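Local coordinates for Non-structural maintenance of chromosomes element 1 homolog (Xenopus laevis, PDB 7DG2), which serves in the SMC5-SMC6 complex and probably acts as a RING-type E3 ubiquitin ligase together with its MAGE partner, at residues 29-32 and 33-37; 70-73 and 74-78; 83-86 and 87-90; 168-171 and 172-176. All blocks are in the same frame, centred on the assembly; numbering follows the deposited sequence.

Contact 1: 29-32 and 33-37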
loop_
_atom_site.group_PDB
_atom_site.type_symbol
_atom_site.label_atom_id
_atom_site.label_comp_id
_atom_site.label_asym_id
_atom_site.label_seq_id
_atom_site.Cartn_x
_atom_site.Cartn_y
_atom_site.Cartn_z
ATOM N N LEU A 29 16.310 8.891 -1.157
ATOM C CA LEU A 29 15.997 7.478 -1.353
ATOM C C LEU A 29 16.897 6.854 -2.416
ATOM O O LEU A 29 17.413 5.746 -2.233
ATOM C CB LEU A 29 14.516 7.324 -1.731
ATOM C CG LEU A 29 14.052 5.930 -2.130
ATOM C CD1 LEU A 29 14.178 5.007 -0.927
ATOM C CD2 LEU A 29 12.595 5.957 -2.671
ATOM N N HIS A 30 17.098 7.553 -3.534
ATOM C CA HIS A 30 17.994 7.075 -4.580
ATOM C C HIS A 30 19.375 6.777 -4.011
ATOM O O HIS A 30 19.932 5.691 -4.223
ATOM C CB HIS A 30 18.072 8.128 -5.686
ATOM C CG HIS A 30 19.070 7.826 -6.754
ATOM N ND1 HIS A 30 19.818 8.814 -7.365
ATOM C CD2 HIS A 30 19.420 6.663 -7.347
ATOM C CE1 HIS A 30 20.602 8.260 -8.273
ATOM N NE2 HIS A 30 20.382 6.960 -8.282
ATOM N N ARG A 31 19.933 7.737 -3.274
ATOM C CA ARG A 31 21.243 7.553 -2.656
ATOM C C ARG A 31 21.248 6.352 -1.727
ATOM O O ARG A 31 22.159 5.515 -1.771
ATOM C CB ARG A 31 21.633 8.801 -1.877
ATOM C CG ARG A 31 23.032 8.702 -1.282
ATOM C CD ARG A 31 23.426 10.034 -0.709
ATOM N NE ARG A 31 24.661 9.932 0.056
ATOM C CZ ARG A 31 25.272 10.968 0.617
ATOM N NH1 ARG A 31 24.767 12.190 0.494
ATOM N NH2 ARG A 31 26.391 10.777 1.303
ATOM N N HIS A 32 20.231 6.255 -0.866
ATOM C CA HIS A 32 20.202 5.165 0.103
ATOM C C HIS A 32 20.069 3.811 -0.587
ATOM O O HIS A 32 20.706 2.834 -0.174
ATOM C CB HIS A 32 19.064 5.388 1.103
ATOM C CG HIS A 32 19.198 4.576 2.352
ATOM N ND1 HIS A 32 20.228 4.760 3.251
ATOM C CD2 HIS A 32 18.436 3.574 2.850
ATOM C CE1 HIS A 32 20.097 3.902 4.247
ATOM N NE2 HIS A 32 19.016 3.173 4.029
ATOM N N CYS A 33 19.252 3.731 -1.650
ATOM C CA CYS A 33 19.122 2.479 -2.388
ATOM C C CYS A 33 20.449 2.059 -3.011
ATOM O O CYS A 33 20.775 0.871 -3.048
ATOM C CB CYS A 33 18.057 2.602 -3.475
ATOM S SG CYS A 33 16.398 2.779 -2.808
ATOM N N CYS A 34 21.217 3.020 -3.522
ATOM C CA CYS A 34 22.524 2.678 -4.073
ATOM C C CYS A 34 23.454 2.148 -2.993
ATOM O O CYS A 34 24.155 1.152 -3.205
ATOM C CB CYS A 34 23.131 3.894 -4.769
ATOM S SG CYS A 34 22.263 4.253 -6.319
ATOM N N GLU A 35 23.458 2.783 -1.822
ATOM C CA GLU A 35 24.343 2.337 -0.750
ATOM C C GLU A 35 23.941 0.961 -0.229
ATOM O O GLU A 35 24.806 0.111 0.020
ATOM C CB GLU A 35 24.345 3.371 0.370
ATOM C CG GLU A 35 24.919 4.693 -0.079
ATOM C CD GLU A 35 24.723 5.786 0.938
ATOM O OE1 GLU A 35 23.895 5.595 1.854
ATOM O OE2 GLU A 35 25.395 6.835 0.820
ATOM N N LEU A 36 22.634 0.714 -0.089
ATOM C CA LEU A 36 22.147 -0.571 0.416
ATOM C C LEU A 36 22.502 -1.743 -0.488
ATOM O O LEU A 36 22.480 -2.891 -0.029
ATOM C CB LEU A 36 20.623 -0.533 0.594
ATOM C CG LEU A 36 20.074 0.103 1.875
ATOM C CD1 LEU A 36 18.554 0.246 1.811
ATOM C CD2 LEU A 36 20.488 -0.730 3.085
ATOM N N HIS A 37 22.799 -1.499 -1.765
ATOM C CA HIS A 37 22.995 -2.597 -2.703
ATOM C C HIS A 37 24.316 -2.489 -3.454
ATOM O O HIS A 37 24.491 -3.145 -4.486
ATOM C CB HIS A 37 21.807 -2.680 -3.662
ATOM C CG HIS A 37 20.527 -3.032 -2.968
ATOM N ND1 HIS A 37 20.247 -4.310 -2.534
ATOM C CD2 HIS A 37 19.476 -2.266 -2.588
ATOM C CE1 HIS A 37 19.068 -4.322 -1.937
ATOM N NE2 HIS A 37 18.576 -3.096 -1.959
HETATM O O HOH W 1 21.696 7.334 2.480
#
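Arg31 and Glu35, one helical turn apart, meet along the outer side of the helix in a salt bridge between Arg31 NE and Glu35 OE2, 3.3 Å long. The guanidinium and carboxylate planes stand 82° apart: OE2 lies in the guanidinium plane, at its edge, whereas NE comes down on OE2 from above the carboxylate plane. The arginine reaches this point as a fully stretched chain, its CG opposite the backbone N (chi1 -176°), and Glu35 is likewise extended beyond CG. The other carboxylate oxygen serves the histidine on the adjoining flank. Glu35 OE1 and His32 ND1 are 4.0 Å apart, and a water bridges them, lying at the edge of the imidazole in its plane; it donates to Glu35 OE1 at 2.9 Å. Leu36 CG makes an off-centre CH-pi contact with the His32 ring, 4.2 Å from its centroid, and Leu36 CD1 comes in obliquely, 3.5 Å from His32 CD2. The two sulfurs lie on buried flanks of the helix: Cys34 SG approaches the His30 ring obliquely, 3.8 Å from His30 NE2, and Cys33 SG lies 3.7 Å from Leu29 CD1. Successive i to i+4 bonds, from Cys33 N to Leu36 N, hold this spacing. The contact lies on the last turns of helix 23-36. Leu29 and Cys33 pack on helix 6-18, His30 meets the rings of Tyr41 and Phe49, and His32 and Leu36 face Gly87 and Val85 of the MAGE domain chain.

Contact 2: 70-73 and 74-78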
loop_
_atom_site.group_PDB
_atom_site.type_symbol
_atom_site.label_atom_id
_atom_site.label_comp_id
_atom_site.label_asym_id
_atom_site.label_seq_id
_atom_site.Cartn_x
_atom_site.Cartn_y
_atom_site.Cartn_z
ATOM N N GLU A 70 0.336 21.922 -6.437
ATOM C CA GLU A 70 -0.334 23.194 -6.698
ATOM C C GLU A 70 -0.115 24.184 -5.564
ATOM O O GLU A 70 0.046 25.387 -5.803
ATOM C CB GLU A 70 -1.830 22.966 -6.916
ATOM C CG GLU A 70 -2.123 22.218 -8.182
ATOM C CD GLU A 70 -3.586 22.256 -8.548
ATOM O OE1 GLU A 70 -4.411 22.507 -7.648
ATOM O OE2 GLU A 70 -3.894 22.021 -9.732
ATOM N N GLU A 71 -0.124 23.703 -4.325
ATOM C CA GLU A 71 0.044 24.601 -3.189
ATOM C C GLU A 71 1.510 24.954 -2.971
ATOM O O GLU A 71 1.884 26.133 -2.956
ATOM C CB GLU A 71 -0.544 23.969 -1.925
ATOM C CG GLU A 71 -2.012 23.609 -2.039
ATOM C CD GLU A 71 -2.690 23.536 -0.687
ATOM O OE1 GLU A 71 -3.921 23.341 -0.643
ATOM O OE2 GLU A 71 -1.986 23.689 0.334
ATOM N N ASP A 72 2.357 23.942 -2.812
ATOM C CA ASP A 72 3.698 24.170 -2.299
ATOM C C ASP A 72 4.752 24.351 -3.383
ATOM O O ASP A 72 5.890 24.695 -3.053
ATOM C CB ASP A 72 4.104 23.023 -1.359
ATOM C CG ASP A 72 3.943 21.644 -1.989
ATOM O OD1 ASP A 72 3.984 21.531 -3.233
ATOM O OD2 ASP A 72 3.769 20.675 -1.224
ATOM N N GLY A 73 4.416 24.135 -4.653
ATOM C CA GLY A 73 5.393 24.277 -5.713
ATOM C C GLY A 73 6.508 23.254 -5.704
ATOM O O GLY A 73 7.450 23.378 -6.493
ATOM N N LEU A 74 6.428 22.245 -4.842
ATOM C CA LEU A 74 7.455 21.216 -4.759
ATOM C C LEU A 74 7.268 20.167 -5.854
ATOM O O LEU A 74 6.169 19.954 -6.368
ATOM C CB LEU A 74 7.423 20.546 -3.388
ATOM C CG LEU A 74 7.632 21.467 -2.192
ATOM C CD1 LEU A 74 7.381 20.719 -0.897
ATOM C CD2 LEU A 74 9.032 22.063 -2.224
ATOM N N THR A 75 8.374 19.521 -6.220
ATOM C CA THR A 75 8.334 18.413 -7.170
ATOM C C THR A 75 7.987 17.118 -6.444
ATOM O O THR A 75 8.476 16.858 -5.343
ATOM C CB THR A 75 9.680 18.285 -7.894
ATOM O OG1 THR A 75 9.863 19.412 -8.765
ATOM C CG2 THR A 75 9.754 17.004 -8.724
ATOM N N TYR A 76 7.105 16.325 -7.052
ATOM C CA TYR A 76 6.703 15.023 -6.522
ATOM C C TYR A 76 6.923 13.946 -7.573
ATOM O O TYR A 76 6.779 14.189 -8.774
ATOM C CB TYR A 76 5.216 15.018 -6.100
ATOM C CG TYR A 76 4.965 15.843 -4.862
ATOM C CD1 TYR A 76 4.717 17.209 -4.951
ATOM C CD2 TYR A 76 5.010 15.264 -3.604
ATOM C CE1 TYR A 76 4.511 17.967 -3.818
ATOM C CE2 TYR A 76 4.804 16.014 -2.463
ATOM C CZ TYR A 76 4.548 17.371 -2.579
ATOM O OH TYR A 76 4.343 18.130 -1.446
ATOM N N TYR A 77 7.282 12.746 -7.104
ATOM C CA TYR A 77 7.315 11.544 -7.921
ATOM C C TYR A 77 6.200 10.619 -7.455
ATOM O O TYR A 77 5.996 10.449 -6.248
ATOM C CB TYR A 77 8.653 10.811 -7.803
ATOM C CG TYR A 77 9.809 11.533 -8.464
ATOM C CD1 TYR A 77 10.358 12.675 -7.891
ATOM C CD2 TYR A 77 10.352 11.065 -9.653
ATOM C CE1 TYR A 77 11.422 13.334 -8.496
ATOM C CE2 TYR A 77 11.426 11.717 -10.253
ATOM C CZ TYR A 77 11.940 12.853 -9.676
ATOM O OH TYR A 77 13.005 13.501 -10.284
ATOM N N ALA A 78 5.470 10.037 -8.399
ATOM C CA ALA A 78 4.397 9.118 -8.032
ATOM C C ALA A 78 4.387 7.909 -8.956
ATOM O O ALA A 78 4.590 8.040 -10.166
ATOM C CB ALA A 78 3.024 9.798 -8.082
HETATM O O HOH W 2 9.391 22.051 -7.691
#
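Asp72 uses both oxygens of its carboxylate to grip the residues that follow it, OD1 holding the backbone N of Leu74 and OD2 the hydroxyl of Tyr76. Its CG occupies the crowded position between the backbone N and the carbonyl carbon (chi1 53°), which folds the carboxylate forward over the turn. The bond from Leu74 N to Asp72 OD1 is 3.0 Å long and nearly straight, though the amide comes from well above the carboxylate plane. Tyr76 OH donates to Asp72 OD2 at 2.6 Å, on the syn side and somewhat out of that plane. The tyrosine side chain runs back toward the turn, so that ring and aspartate come from opposite directions. Ring and carboxylate are only 19° from coplanar, and Asp72 OD1 sits at the ring edge, 3.6 Å from Tyr76 CE1. Leu74 crosses the aspartate at about a right angle, its CD1 3.6 Å from Asp72 OD2. Gly73, between them, takes the positive phi (67°) that turns the chain. A water donates to Gly73 O at 2.6 Å and also bonds Thr75 OG1. Two bonds of different kinds thus fix the rotation of one carboxylate. The OD1 to i+2 amide bond defines an Asx turn, placed in the connection of the hairpin formed by strands 62-68 and 75-81; following three helices, this hairpin is consistent with the wing of a winged-helix domain.

Contact 3: 83-86 and 87-90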
loop_
_atom_site.group_PDB
_atom_site.type_symbol
_atom_site.label_atom_id
_atom_site.label_comp_id
_atom_site.label_asym_id
_atom_site.label_seq_id
_atom_site.Cartn_x
_atom_site.Cartn_y
_atom_site.Cartn_z
ATOM N N VAL A 83 -3.708 2.363 -17.208
ATOM C CA VAL A 83 -4.659 1.648 -18.056
ATOM C C VAL A 83 -5.958 1.393 -17.304
ATOM O O VAL A 83 -5.984 1.240 -16.078
ATOM C CB VAL A 83 -4.063 0.320 -18.591
ATOM C CG1 VAL A 83 -3.968 -0.711 -17.477
ATOM C CG2 VAL A 83 -4.880 -0.209 -19.762
ATOM N N GLU A 84 -7.058 1.356 -18.051
ATOM C CA GLU A 84 -8.360 1.002 -17.502
ATOM C C GLU A 84 -8.794 -0.281 -18.200
ATOM O O GLU A 84 -9.090 -0.259 -19.397
ATOM C CB GLU A 84 -9.367 2.143 -17.709
ATOM C CG GLU A 84 -8.816 3.521 -17.271
ATOM C CD GLU A 84 -9.633 4.724 -17.765
ATOM O OE1 GLU A 84 -10.729 4.977 -17.223
ATOM O OE2 GLU A 84 -9.160 5.423 -18.690
ATOM N N ASN A 85 -8.804 -1.402 -17.480
ATOM C CA ASN A 85 -9.178 -2.674 -18.112
ATOM C C ASN A 85 -9.882 -3.570 -17.090
ATOM O O ASN A 85 -10.190 -3.150 -15.971
ATOM C CB ASN A 85 -7.946 -3.335 -18.753
ATOM C CG ASN A 85 -6.906 -3.778 -17.741
ATOM O OD1 ASN A 85 -7.205 -4.027 -16.575
ATOM N ND2 ASN A 85 -5.663 -3.909 -18.201
ATOM N N ASP A 86 -10.153 -4.820 -17.492
ATOM C CA ASP A 86 -10.863 -5.750 -16.618
ATOM C C ASP A 86 -10.043 -6.112 -15.387
ATOM O O ASP A 86 -10.608 -6.415 -14.329
ATOM C CB ASP A 86 -11.214 -7.035 -17.376
ATOM C CG ASP A 86 -12.378 -6.864 -18.333
ATOM O OD1 ASP A 86 -12.978 -5.770 -18.380
ATOM O OD2 ASP A 86 -12.691 -7.846 -19.041
ATOM N N ILE A 87 -8.717 -6.117 -15.512
ATOM C CA ILE A 87 -7.874 -6.473 -14.379
ATOM C C ILE A 87 -7.786 -5.319 -13.380
ATOM O O ILE A 87 -7.849 -5.534 -12.166
ATOM C CB ILE A 87 -6.485 -6.904 -14.885
ATOM C CG1 ILE A 87 -6.624 -8.155 -15.765
ATOM C CG2 ILE A 87 -5.547 -7.159 -13.710
ATOM C CD1 ILE A 87 -5.343 -8.532 -16.481
ATOM N N THR A 88 -7.643 -4.081 -13.858
ATOM C CA THR A 88 -7.541 -2.979 -12.904
ATOM C C THR A 88 -8.832 -2.822 -12.112
ATOM O O THR A 88 -8.805 -2.416 -10.946
ATOM C CB THR A 88 -7.186 -1.670 -13.613
ATOM O OG1 THR A 88 -8.197 -1.342 -14.572
ATOM C CG2 THR A 88 -5.848 -1.795 -14.314
ATOM N N LYS A 89 -9.972 -3.177 -12.711
ATOM C CA LYS A 89 -11.225 -3.123 -11.973
ATOM C C LYS A 89 -11.281 -4.126 -10.828
ATOM O O LYS A 89 -12.187 -4.029 -9.988
ATOM C CB LYS A 89 -12.409 -3.359 -12.917
ATOM C CG LYS A 89 -12.603 -2.263 -13.932
ATOM C CD LYS A 89 -13.720 -2.628 -14.906
ATOM C CE LYS A 89 -13.805 -1.625 -16.032
ATOM N NZ LYS A 89 -14.829 -2.017 -17.035
ATOM N N MET A 90 -10.377 -5.104 -10.793
ATOM C CA MET A 90 -10.336 -6.042 -9.676
ATOM C C MET A 90 -9.658 -5.463 -8.439
ATOM O O MET A 90 -9.537 -6.170 -7.434
ATOM C CB MET A 90 -9.636 -7.338 -10.106
ATOM C CG MET A 90 -10.269 -7.994 -11.325
ATOM S SD MET A 90 -9.200 -9.349 -11.873
ATOM C CE MET A 90 -10.041 -9.888 -13.365
HETATM O O HOH W 3 -12.713 -3.119 -18.843
#
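Asn85 and Thr88 bond to each other reciprocally, side chain to backbone in both directions. Thr88 N donates to Asn85 OD1 at 2.8 Å, almost in line with the amide C=O, while Asn85 N donates to Thr88 OG1 at 3.0 Å with an N-H...O angle of 176°. Asn85 has CG tucked between its backbone N and carbonyl carbon (chi1 66°), which brings the amide over the start of the turn; OD1 there also takes a weak, strongly bent bond from Ile87 N. The pair is a capping box, with Asn85 as N-cap and Thr88 as N3 of the turn that leads into the 3-10 segment 88-90, between strand 75-81 and helix 96-111. Thr88 has a further partner: its OG1 hydrogen-bonds Gly73 O of the Nse4 chain, and its CG2 lies 3.8 Å from Val83 CG1. Asp86, the first residue after the cap, is exposed, and its OD1 is 4.4 Å from Lys89 NZ, beyond a salt bridge; a water joins the two, donating to Asp86 OD1 at 2.7 Å and accepting from Lys89 NZ. On the way there the extended lysine passes Asn85 O, with CG 3.3 Å from it, and Lys89 N closes a bond to the same carbonyl.

Contact 4: 168-171 and 172-176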
loop_
_atom_site.group_PDB
_atom_site.type_symbol
_atom_site.label_atom_id
_atom_site.label_comp_id
_atom_site.label_asym_id
_atom_site.label_seq_id
_atom_site.Cartn_x
_atom_site.Cartn_y
_atom_site.Cartn_z
ATOM N N GLU A 168 -2.124 10.985 -11.300
ATOM C CA GLU A 168 -2.618 9.762 -11.927
ATOM C C GLU A 168 -3.825 10.021 -12.827
ATOM O O GLU A 168 -3.962 9.394 -13.887
ATOM C CB GLU A 168 -2.978 8.730 -10.867
ATOM C CG GLU A 168 -3.320 7.380 -11.490
ATOM C CD GLU A 168 -3.464 6.302 -10.447
ATOM O OE1 GLU A 168 -4.566 6.182 -9.865
ATOM O OE2 GLU A 168 -2.461 5.604 -10.191
ATOM N N LEU A 169 -4.716 10.926 -12.424
ATOM C CA LEU A 169 -5.987 11.133 -13.112
ATOM C C LEU A 169 -5.976 12.325 -14.062
ATOM O O LEU A 169 -7.039 12.695 -14.568
ATOM C CB LEU A 169 -7.125 11.307 -12.098
ATOM C CG LEU A 169 -7.441 10.081 -11.233
ATOM C CD1 LEU A 169 -8.720 10.316 -10.431
ATOM C CD2 LEU A 169 -7.606 8.874 -12.085
ATOM N N GLU A 170 -4.804 12.914 -14.325
ATOM C CA GLU A 170 -4.698 14.108 -15.170
ATOM C C GLU A 170 -5.469 13.956 -16.475
ATOM O O GLU A 170 -6.300 14.801 -16.826
ATOM C CB GLU A 170 -3.214 14.397 -15.445
ATOM C CG GLU A 170 -2.922 15.451 -16.516
ATOM C CD GLU A 170 -3.008 16.873 -15.985
ATOM O OE1 GLU A 170 -3.378 17.783 -16.764
ATOM O OE2 GLU A 170 -2.695 17.087 -14.792
ATOM N N HIS A 171 -5.211 12.880 -17.214
ATOM C CA HIS A 171 -5.840 12.738 -18.518
ATOM C C HIS A 171 -7.257 12.215 -18.404
ATOM O O HIS A 171 -8.118 12.588 -19.210
ATOM C CB HIS A 171 -4.969 11.848 -19.397
ATOM C CG HIS A 171 -3.573 12.367 -19.523
ATOM N ND1 HIS A 171 -2.573 12.033 -18.635
ATOM C CD2 HIS A 171 -3.032 13.264 -20.382
ATOM C CE1 HIS A 171 -1.465 12.672 -18.965
ATOM N NE2 HIS A 171 -1.717 13.426 -20.022
ATOM N N TYR A 172 -7.525 11.381 -17.403
ATOM C CA TYR A 172 -8.895 10.971 -17.133
ATOM C C TYR A 172 -9.793 12.185 -16.901
ATOM O O TYR A 172 -10.892 12.281 -17.461
ATOM C CB TYR A 172 -8.911 10.037 -15.927
ATOM C CG TYR A 172 -10.278 9.639 -15.478
ATOM C CD1 TYR A 172 -10.920 8.537 -16.028
ATOM C CD2 TYR A 172 -10.939 10.369 -14.503
ATOM C CE1 TYR A 172 -12.181 8.175 -15.609
ATOM C CE2 TYR A 172 -12.194 10.019 -14.084
ATOM C CZ TYR A 172 -12.810 8.920 -14.636
ATOM O OH TYR A 172 -14.065 8.583 -14.202
ATOM N N ILE A 173 -9.334 13.125 -16.078
ATOM C CA ILE A 173 -10.115 14.332 -15.797
ATOM C C ILE A 173 -10.306 15.158 -17.063
ATOM O O ILE A 173 -11.406 15.656 -17.336
ATOM C CB ILE A 173 -9.426 15.154 -14.689
ATOM C CG1 ILE A 173 -9.540 14.438 -13.340
ATOM C CG2 ILE A 173 -10.011 16.591 -14.617
ATOM C CD1 ILE A 173 -8.609 15.001 -12.259
ATOM N N ARG A 174 -9.233 15.337 -17.842
ATOM C CA ARG A 174 -9.314 16.144 -19.061
ATOM C C ARG A 174 -10.388 15.625 -20.004
ATOM O O ARG A 174 -11.076 16.411 -20.668
ATOM C CB ARG A 174 -7.959 16.157 -19.773
ATOM C CG ARG A 174 -7.111 17.378 -19.538
ATOM C CD ARG A 174 -6.070 17.506 -20.647
ATOM N NE ARG A 174 -4.737 17.091 -20.215
ATOM C CZ ARG A 174 -3.707 17.924 -20.092
ATOM N NH1 ARG A 174 -3.862 19.212 -20.379
ATOM N NH2 ARG A 174 -2.524 17.477 -19.695
ATOM N N ASN A 175 -10.547 14.303 -20.077
ATOM C CA ASN A 175 -11.473 13.687 -21.019
ATOM C C ASN A 175 -12.858 13.469 -20.429
ATOM O O ASN A 175 -13.861 13.730 -21.103
ATOM C CB ASN A 175 -10.889 12.359 -21.516
ATOM C CG ASN A 175 -9.570 12.548 -22.244
ATOM O OD1 ASN A 175 -9.383 13.528 -22.972
ATOM N ND2 ASN A 175 -8.639 11.620 -22.039
ATOM N N THR A 176 -12.937 13.004 -19.181
ATOM C CA THR A 176 -14.231 12.736 -18.563
ATOM C C THR A 176 -14.966 14.022 -18.208
ATOM O O THR A 176 -16.204 14.047 -18.202
ATOM C CB THR A 176 -14.035 11.879 -17.313
ATOM O OG1 THR A 176 -13.451 10.630 -17.691
ATOM C CG2 THR A 176 -15.351 11.627 -16.592
HETATM O O HOH W 4 -5.164 9.880 -16.278
#
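Glu170 and Arg174 come together because both chains bend: the glutamate leaves with CG opposite its backbone N and then folds at chi2 (82°), and the arginine turns back at chi3 (-103°). Glu170 OE1 thereby ends over one face of the guanidinium, 3.1 Å from Arg174 NH2. The two planes are 62° apart and no N-H points at the oxygen, which makes this a salt bridge of charges alone. The directed bonds go elsewhere, Glu170 OE1 accepting from Val190 N and Arg174 NH1 donating to Arg188 O. His171 runs beside the arginine, pointing the same way, with His171 NE2 4.1 Å from Arg174 NH2, and Glu170 CG lies against one face of the imidazole, toward its rim. On the inner side, Leu169 CB meets Ile173 CD1 at 4.0 Å, and the bond from Ile173 N to Leu169 O is short and straight. One rung earlier the helix is opened by a water, which donates to Glu168 O at 2.7 Å and accepts from Tyr172 N at 3.0 Å in place of the direct bond. Thr176 OG1 rests over the centre of the Tyr172 ring, 3.4 Å above its plane. With charge attraction between them and separate hydrogen bonds to residues 188-190, Glu170 and Arg174 fasten the end of helix 163-176 to the chain just after the zinc ligand Cys187; the neighbouring guanidinium would probably favour an ionised glutamate.

In the fold
From the N terminus the four contacts follow in series; none nests within or crosses another, and each is local, joining residues a few positions apart. Contact 1 lies near the end of helix 23-36, far from the chain's centre, beside the MAGE subunit. Contact 2 closes the hairpin connection into strand 75-81, about 8 Å from contact 1 at the nearest atoms. That strand leads to contact 3, which caps a short turn before helix 96-111 where the MAGE and Nse4 chains both approach. Contact 4, on helix 163-176 and across the chain's centre from contact 1, returns to contact 3, Glu84 OE1 packing 3.8 Å from Tyr172 CD1, and joins this region to the RING-like domain.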